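Local atomic coordinates of ASCH domain-containing protein (Enterococcus faecalis, PDB entry 1T62), a protein that is of unknown function but, as an ASCH-domain member of the PUA clan, may bind RNA. Residues L21-W26 with Y71-D76. Sequence-based numbering, arbitrary orientation.
Sequences LMPDVW and YDIILD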
ATOM      1  N   LEU B  21     -20.452   7.572   8.889  1.00 29.49           N
ATOM      2  CA  LEU B  21     -20.022   7.468   7.499  1.00 28.58           C
ATOM      3  C   LEU B  21     -18.596   6.964   7.501  1.00 27.61           C
ATOM      4  O   LEU B  21     -17.853   7.216   8.449  1.00 29.42           O
ATOM      5  CB  LEU B  21     -20.064   8.828   6.817  1.00 32.12           C
ATOM      6  CG  LEU B  21     -21.425   9.515   6.827  1.00 32.13           C
ATOM      7  CD1 LEU B  21     -21.353  10.807   7.663  1.00 31.68           C
ATOM      8  CD2 LEU B  21     -21.851   9.789   5.382  1.00 32.88           C
ATOM      9  N   MET B  22     -18.201   6.257   6.448  1.00 29.79           N
ATOM     10  CA  MET B  22     -16.840   5.741   6.393  1.00 28.45           C
ATOM     11  C   MET B  22     -15.880   6.918   6.415  1.00 22.22           C
ATOM     12  O   MET B  22     -16.058   7.889   5.693  1.00 21.81           O
ATOM     13  CB  MET B  22     -16.624   4.894   5.136  1.00 28.16           C
ATOM     14  CG  MET B  22     -15.304   4.141   5.143  1.00 36.85           C
ATOM     15  SD  MET B  22     -15.272   2.746   3.998  1.00 39.65           S
ATOM     16  CE  MET B  22     -14.664   3.532   2.516  1.00 46.13           C
ATOM     17  N   PRO B  23     -14.862   6.852   7.269  1.00 17.88           N
ATOM     18  CA  PRO B  23     -13.875   7.922   7.387  1.00 18.01           C
ATOM     19  C   PRO B  23     -12.841   7.841   6.271  1.00 16.45           C
ATOM     20  O   PRO B  23     -12.949   7.012   5.373  1.00 18.18           O
ATOM     21  CB  PRO B  23     -13.258   7.647   8.750  1.00 17.70           C
ATOM     22  CG  PRO B  23     -13.188   6.153   8.752  1.00 17.08           C
ATOM     23  CD  PRO B  23     -14.564   5.762   8.213  1.00 18.26           C
ATOM     24  N   ASP B  24     -11.836   8.703   6.335  1.00 10.47           N
ATOM     25  CA  ASP B  24     -10.773   8.694   5.349  1.00 12.36           C
ATOM     26  C   ASP B  24      -9.957   7.426   5.607  1.00 11.50           C
ATOM     27  O   ASP B  24      -9.894   6.942   6.746  1.00 11.78           O
ATOM     28  CB  ASP B  24      -9.871   9.911   5.546  1.00 26.91           C
ATOM     29  CG  ASP B  24     -10.632  11.219   5.507  1.00 32.11           C
ATOM     30  OD1 ASP B  24     -10.209  12.170   6.203  1.00 34.25           O
ATOM     31  OD2 ASP B  24     -11.644  11.300   4.777  1.00 38.79           O
ATOM     32  N   VAL B  25      -9.356   6.873   4.554  1.00 24.69           N
ATOM     33  CA  VAL B  25      -8.520   5.688   4.701  1.00 21.47           C
ATOM     34  C   VAL B  25      -7.177   6.070   4.105  1.00 21.12           C
ATOM     35  O   VAL B  25      -7.129   6.722   3.073  1.00 20.07           O
ATOM     36  CB  VAL B  25      -9.111   4.454   3.963  1.00 21.49           C
ATOM     37  CG1 VAL B  25     -10.608   4.361   4.218  1.00 19.97           C
ATOM     38  CG2 VAL B  25      -8.814   4.517   2.494  1.00 23.70           C
ATOM     39  N   TRP B  26      -6.087   5.686   4.756  1.00 22.87           N
ATOM     40  CA  TRP B  26      -4.756   6.036   4.273  1.00 21.06           C
ATOM     41  C   TRP B  26      -3.714   5.220   4.985  1.00 22.72           C
ATOM     42  O   TRP B  26      -4.012   4.592   5.993  1.00 24.14           O
ATOM     43  CB  TRP B  26      -4.464   7.515   4.535  1.00  9.97           C
ATOM     44  CG  TRP B  26      -4.986   8.048   5.858  1.00  6.61           C
ATOM     45  CD1 TRP B  26      -6.233   8.540   6.102  1.00  6.44           C
ATOM     46  CD2 TRP B  26      -4.282   8.116   7.107  1.00  6.44           C
ATOM     47  NE1 TRP B  26      -6.356   8.910   7.421  1.00  6.44           N
ATOM     48  CE2 TRP B  26      -5.173   8.663   8.061  1.00  6.44           C
ATOM     49  CE3 TRP B  26      -2.987   7.767   7.515  1.00  6.44           C
ATOM     50  CZ2 TRP B  26      -4.813   8.872   9.403  1.00  6.44           C
ATOM     51  CZ3 TRP B  26      -2.626   7.973   8.865  1.00  6.44           C
ATOM     52  CH2 TRP B  26      -3.544   8.523   9.786  1.00  6.44           C
ATOM     53  N   TYR B  71     -12.632   9.276  13.169  1.00 15.24           N
ATOM     54  CA  TYR B  71     -11.988   7.991  12.910  1.00 14.46           C
ATOM     55  C   TYR B  71     -11.224   7.972  11.589  1.00 16.86           C
ATOM     56  O   TYR B  71     -11.513   8.725  10.659  1.00 15.18           O
ATOM     57  CB  TYR B  71     -13.004   6.852  12.868  1.00  9.62           C
ATOM     58  CG  TYR B  71     -13.748   6.606  14.152  1.00  5.69           C
ATOM     59  CD1 TYR B  71     -14.931   7.285  14.433  1.00  4.61           C
ATOM     60  CD2 TYR B  71     -13.285   5.673  15.072  1.00  5.02           C
ATOM     61  CE1 TYR B  71     -15.639   7.035  15.598  1.00  5.13           C
ATOM     62  CE2 TYR B  71     -13.977   5.414  16.245  1.00  4.52           C
ATOM     63  CZ  TYR B  71     -15.154   6.098  16.507  1.00  6.24           C
ATOM     64  OH  TYR B  71     -15.833   5.870  17.687  1.00  5.69           O
ATOM     65  N   ASP B  72     -10.243   7.087  11.525  1.00 18.03           N
ATOM     66  CA  ASP B  72      -9.445   6.924  10.331  1.00 19.73           C
ATOM     67  C   ASP B  72      -9.129   5.456  10.135  1.00 21.47           C
ATOM     68  O   ASP B  72      -8.642   4.791  11.050  1.00 20.61           O
ATOM     69  CB  ASP B  72      -8.142   7.697  10.438  1.00 19.92           C
ATOM     70  CG  ASP B  72      -8.356   9.183  10.483  1.00 22.56           C
ATOM     71  OD1 ASP B  72      -8.806   9.679  11.540  1.00 25.96           O
ATOM     72  OD2 ASP B  72      -8.078   9.850   9.462  1.00 23.67           O
ATOM     73  N   ILE B  73      -9.428   4.946   8.946  1.00 16.71           N
ATOM     74  CA  ILE B  73      -9.125   3.565   8.636  1.00 14.28           C
ATOM     75  C   ILE B  73      -7.665   3.596   8.191  1.00 15.39           C
ATOM     76  O   ILE B  73      -7.291   4.403   7.345  1.00 15.20           O
ATOM     77  CB  ILE B  73     -10.062   3.055   7.522  1.00  8.74           C
ATOM     78  CG1 ILE B  73     -11.508   3.104   8.030  1.00  8.55           C
ATOM     79  CG2 ILE B  73      -9.702   1.639   7.126  1.00  7.54           C
ATOM     80  CD1 ILE B  73     -12.566   2.804   6.980  1.00  5.63           C
ATOM     81  N   ILE B  74      -6.832   2.745   8.779  1.00 22.71           N
ATOM     82  CA  ILE B  74      -5.406   2.716   8.449  1.00 18.40           C
ATOM     83  C   ILE B  74      -4.961   1.533   7.590  1.00 21.88           C
ATOM     84  O   ILE B  74      -5.264   0.383   7.903  1.00 21.51           O
ATOM     85  CB  ILE B  74      -4.570   2.704   9.723  1.00 12.97           C
ATOM     86  CG1 ILE B  74      -4.834   3.977  10.519  1.00  9.70           C
ATOM     87  CG2 ILE B  74      -3.117   2.536   9.381  1.00 11.52           C
ATOM     88  CD1 ILE B  74      -4.522   5.237   9.757  1.00  7.53           C
ATOM     89  N   LEU B  75      -4.226   1.819   6.518  1.00 24.52           N
ATOM     90  CA  LEU B  75      -3.736   0.774   5.626  1.00 25.38           C
ATOM     91  C   LEU B  75      -2.267   0.520   5.875  1.00 27.72           C
ATOM     92  O   LEU B  75      -1.556   1.411   6.341  1.00 30.11           O
ATOM     93  CB  LEU B  75      -3.914   1.187   4.172  1.00 19.86           C
ATOM     94  CG  LEU B  75      -5.352   1.405   3.717  1.00 19.92           C
ATOM     95  CD1 LEU B  75      -5.363   1.828   2.262  1.00 13.70           C
ATOM     96  CD2 LEU B  75      -6.139   0.119   3.897  1.00 19.41           C
ATOM     97  N   ASP B  76      -1.813  -0.694   5.575  1.00 18.11           N
ATOM     98  CA  ASP B  76      -0.402  -1.034   5.748  1.00 20.26           C
ATOM     99  C   ASP B  76       0.335  -0.772   4.430  1.00 20.44           C
ATOM    100  O   ASP B  76      -0.253  -0.239   3.483  1.00 22.02           O
ATOM    101  CB  ASP B  76      -0.239  -2.495   6.204  1.00 23.64           C
ATOM    102  CG  ASP B  76      -0.716  -3.513   5.167  1.00 25.11           C
ATOM    103  OD1 ASP B  76      -1.446  -3.149   4.219  1.00 29.06           O
ATOM    104  OD2 ASP B  76      -0.365  -4.701   5.316  1.00 27.24           O
TER
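The indole NE1 of Trp26 gives its hydrogen to OD2 of Asp72 over 2.8 Å, with the acceptor lying almost exactly in the ring plane. The carboxylate receives it on its anti side, its plane turned 70° from that of the indole, while OD1 of the same group takes a hydrogen bond from Gln70. The two bonds, one to each oxygen, would hold the carboxylate in its rotation. Asp24 OD1 lies 4.5 Å from Asp72 OD2, two like-charged groups near each other without contact. In Trp26 a chi1 of 38° tucks the indole back over its own backbone, above Ile74. There the CD1 methyl of Ile74 stands 3.4 Å from the centroid of the six-membered ring, close to its normal, in a CH-pi contact. Phe28 meets this indole edge-to-face, and a histidine of the C-terminal purification tag of the second subunit, His165, stacks on it. Strand 24-27, at one border of the mixed sheet of this ASCH domain, runs parallel to the more central strand 71-75, which is paired on its far side with strand 81-94. Ile73 uses both its backbone N and its O on strand 24-27, the N giving to Asp24 O and the O receiving from Trp26 N at 3.1 Å. The ladder then continues from Leu75 N to Trp26 O at 2.8 Å. On the face opposite the indole, Val25 and Ile73 run alongside each other in the same sense, with Val25 CG1 3.6 Å from Ile73 CB. Pro23 CG rests against Ile73 CG1 at 3.6 Å, and Met22 CG reaches the CD1 methyl of that isoleucine. Helix 2-16 covers this apolar face through Val5 and Trp9.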